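Local coordinates for C2 toxin component I (Clostridium botulinum, PDB 2J3X), which transfers ADP-ribose as the enzymatic component of the binary C2 toxin, probably taking it from NAD and attaching it to actin in the target cell, at residues Asp130-Arg133 / Gln134-Asn138. The protein carries 2 engineered substitutions. Residues are numbered along the deposited sequence; the frame is centred on the assembly and turned at random.
Sequences DKVR and QQIIN. With SO4 (sulfate ion), chain Q.
Val132 and Ile136 stand side by side, one turn apart, on the inward face of the last turns of the amphipathic helix 126-136, with Val132 CG1 and Ile136 CD1 3.7 Å apart. Branched aliphatic chains suit this buried face, which packs on Ile209 and Ile211 of strand 206-216 in the ADP-ribosyltransferase fold. Ile136 holds its CG1 between its backbone N and carbonyl carbon (chi1 78°), and the extended chi2 (170°) carries CD1 alongside the valine. In the backbone, Ile136 N donates to Val132 O at 2.9 Å, almost in line with the carbonyl.

Flexible polar chains occupy the outer faces. Asp130 O accepts from both Gln134 N and a water; in one of two conformers Gln134 NE2 donates to that water, a doubtful bridge. Arg133, extended from CG to NE, is long enough to serve two partners: NH1 makes a long salt bridge (3.4 Å) to Asp130 OD1, three residues back, while NH2 bonds to Ala198 O. Lys131 bends at chi4 (68°), where NZ donates to O2 of a sulfate, probably from the crystallisation liquor, and Phe113 adds a cation-pi contact. Ile137 leaves helical geometry, yet its N still reaches Arg133 O at 3.2 Å, and its CG1 rests against the same oxygen.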
ATOM      1  N   ASP A 130      -7.824  23.739  -3.811  1.00 13.19           N
ATOM      2  CA  ASP A 130      -7.532  23.379  -5.178  1.00 13.90           C
ATOM      3  C   ASP A 130      -6.259  22.527  -5.343  1.00 13.67           C
ATOM      4  O   ASP A 130      -6.211  21.578  -6.156  1.00 12.28           O
ATOM      5  CB  ASP A 130      -7.432  24.657  -6.030  1.00 15.57           C
ATOM      6  CG  ASP A 130      -8.787  25.359  -6.193  1.00 20.21           C
ATOM      7  OD1 ASP A 130      -9.841  24.789  -5.834  1.00 21.65           O
ATOM      8  OD2 ASP A 130      -8.785  26.495  -6.722  1.00 25.84           O
ATOM      9  N   LYS A 131      -5.221  22.872  -4.585  1.00 12.83           N
ATOM     10  CA  LYS A 131      -3.976  22.102  -4.591  1.00 13.33           C
ATOM     11  C   LYS A 131      -4.225  20.664  -4.125  1.00 12.33           C
ATOM     12  O   LYS A 131      -3.733  19.703  -4.756  1.00 11.70           O
ATOM     13  CB  LYS A 131      -2.980  22.817  -3.682  1.00 13.33           C
ATOM     14  CG  LYS A 131      -1.685  22.097  -3.485  1.00 14.73           C
ATOM     15  CD  LYS A 131      -0.758  22.982  -2.645  1.00 16.89           C
ATOM     16  CE  LYS A 131       0.543  22.257  -2.382  1.00 19.04           C
ATOM     17  NZ  LYS A 131       1.343  22.085  -3.573  1.00 23.09           N
ATOM     18  N   VAL A 132      -5.002  20.504  -3.048  1.00 11.55           N
ATOM     19  CA  VAL A 132      -5.379  19.159  -2.545  1.00 11.64           C
ATOM     20  C   VAL A 132      -6.176  18.411  -3.616  1.00 12.48           C
ATOM     21  O   VAL A 132      -5.847  17.256  -3.906  1.00 13.63           O
ATOM     22  CB  VAL A 132      -6.202  19.264  -1.229  1.00  9.80           C
ATOM     23  CG1 VAL A 132      -6.842  17.895  -0.878  1.00 10.43           C
ATOM     24  CG2 VAL A 132      -5.316  19.734  -0.048  1.00 11.13           C
ATOM     25  N   ARG A 133      -7.191  19.065  -4.218  1.00 11.86           N
ATOM     26  CA  ARG A 133      -7.978  18.432  -5.298  1.00 12.80           C
ATOM     27  C   ARG A 133      -7.079  17.946  -6.440  1.00 13.41           C
ATOM     28  O   ARG A 133      -7.197  16.806  -6.897  1.00 14.42           O
ATOM     29  CB  ARG A 133      -8.979  19.424  -5.866  1.00 12.32           C
ATOM     30  CG  ARG A 133     -10.195  19.602  -4.987  1.00 13.35           C
ATOM     31  CD  ARG A 133     -11.011  20.795  -5.528  1.00 15.62           C
ATOM     32  NE  ARG A 133     -12.288  20.933  -4.829  1.00 17.08           N
ATOM     33  CZ  ARG A 133     -13.121  21.964  -5.002  1.00 20.76           C
ATOM     34  NH1 ARG A 133     -12.756  22.995  -5.787  1.00 20.39           N
ATOM     35  NH2 ARG A 133     -14.286  22.001  -4.355  1.00 17.79           N
ATOM     36  N   GLN A 134      -6.158  18.786  -6.889  1.00 13.57           N
ATOM     37  CA  GLN A 134      -5.321  18.384  -8.014  0.50 14.89           C
ATOM     38  C   GLN A 134      -4.418  17.196  -7.648  1.00 14.04           C
ATOM     39  O   GLN A 134      -4.188  16.286  -8.461  1.00 14.05           O
ATOM     40  CB  GLN A 134      -4.529  19.583  -8.558  0.50 15.43           C
ATOM     41  CG  GLN A 134      -5.422  20.566  -9.331  0.50 18.69           C
ATOM     42  CD  GLN A 134      -6.328  19.823 -10.347  0.50 23.87           C
ATOM     43  OE1 GLN A 134      -5.839  19.180 -11.282  0.50 25.27           O
ATOM     44  NE2 GLN A 134      -7.639  19.860 -10.115  0.50 24.19           N
ATOM     45  N   GLN A 135      -3.947  17.146  -6.406  1.00 13.50           N
ATOM     46  CA  GLN A 135      -3.034  16.047  -6.057  1.00 13.19           C
ATOM     47  C   GLN A 135      -3.769  14.729  -5.756  1.00 13.62           C
ATOM     48  O   GLN A 135      -3.296  13.634  -6.144  1.00 12.77           O
ATOM     49  CB  GLN A 135      -2.252  16.483  -4.846  1.00 14.10           C
ATOM     50  CG  GLN A 135      -1.366  15.423  -4.272  1.00 16.68           C
ATOM     51  CD  GLN A 135      -0.422  15.996  -3.216  1.00 19.34           C
ATOM     52  OE1 GLN A 135       0.131  17.082  -3.400  1.00 24.14           O
ATOM     53  NE2 GLN A 135      -0.214  15.248  -2.156  1.00 25.19           N
ATOM     54  N   ILE A 136      -4.916  14.804  -5.060  1.00 10.45           N
ATOM     55  CA  ILE A 136      -5.481  13.564  -4.549  1.00 11.11           C
ATOM     56  C   ILE A 136      -6.676  12.957  -5.320  1.00 10.58           C
ATOM     57  O   ILE A 136      -6.981  11.774  -5.140  1.00 11.54           O
ATOM     58  CB  ILE A 136      -5.857  13.654  -3.036  1.00 10.49           C
ATOM     59  CG1 ILE A 136      -7.170  14.412  -2.822  1.00  9.85           C
ATOM     60  CG2 ILE A 136      -4.733  14.296  -2.151  1.00 10.97           C
ATOM     61  CD1 ILE A 136      -7.732  14.343  -1.430  1.00 12.88           C
ATOM     62  N   ILE A 137      -7.396  13.738  -6.105  1.00  9.64           N
ATOM     63  CA  ILE A 137      -8.657  13.207  -6.710  1.00  9.32           C
ATOM     64  C   ILE A 137      -8.280  12.142  -7.721  1.00  8.64           C
ATOM     65  O   ILE A 137      -7.361  12.329  -8.512  1.00  9.88           O
ATOM     66  CB  ILE A 137      -9.458  14.352  -7.408  1.00  9.85           C
ATOM     67  CG1 ILE A 137      -9.981  15.334  -6.333  1.00 13.44           C
ATOM     68  CG2 ILE A 137     -10.596  13.807  -8.268  1.00 12.49           C
ATOM     69  CD1 ILE A 137     -10.763  14.684  -5.359  1.00 16.58           C
ATOM     70  N   ASN A 138      -8.957  11.003  -7.636  1.00  9.96           N
ATOM     71  CA  ASN A 138      -8.697   9.837  -8.459  1.00 11.45           C
ATOM     72  C   ASN A 138      -7.305   9.179  -8.252  1.00 11.44           C
ATOM     73  O   ASN A 138      -6.855   8.369  -9.075  1.00 13.35           O
ATOM     74  CB  ASN A 138      -8.875  10.172  -9.922  1.00 10.65           C
ATOM     75  CG  ASN A 138      -9.466   9.035 -10.678  1.00 16.66           C
ATOM     76  OD1 ASN A 138      -9.900   8.049 -10.076  1.00 16.67           O
ATOM     77  ND2 ASN A 138      -9.472   9.123 -12.002  1.00 14.71           N
TER
HETATM   78  S   SO4 Q1447       4.609  21.045  -1.842  1.00 34.64           S
HETATM   79  O1  SO4 Q1447       5.033  20.056  -0.864  1.00 37.31           O
HETATM   80  O2  SO4 Q1447       3.429  20.505  -2.511  1.00 37.43           O
HETATM   81  O3  SO4 Q1447       4.273  22.238  -1.030  1.00 32.70           O
HETATM   82  O4  SO4 Q1447       5.591  21.299  -2.869  1.00 36.81           O
HETATM   83  O   HOH W   1      -7.963  22.019  -8.340  1.00 31.68           O
HETATM   84  O   HOH W   2       0.460  19.141  -4.602  1.00 42.26           O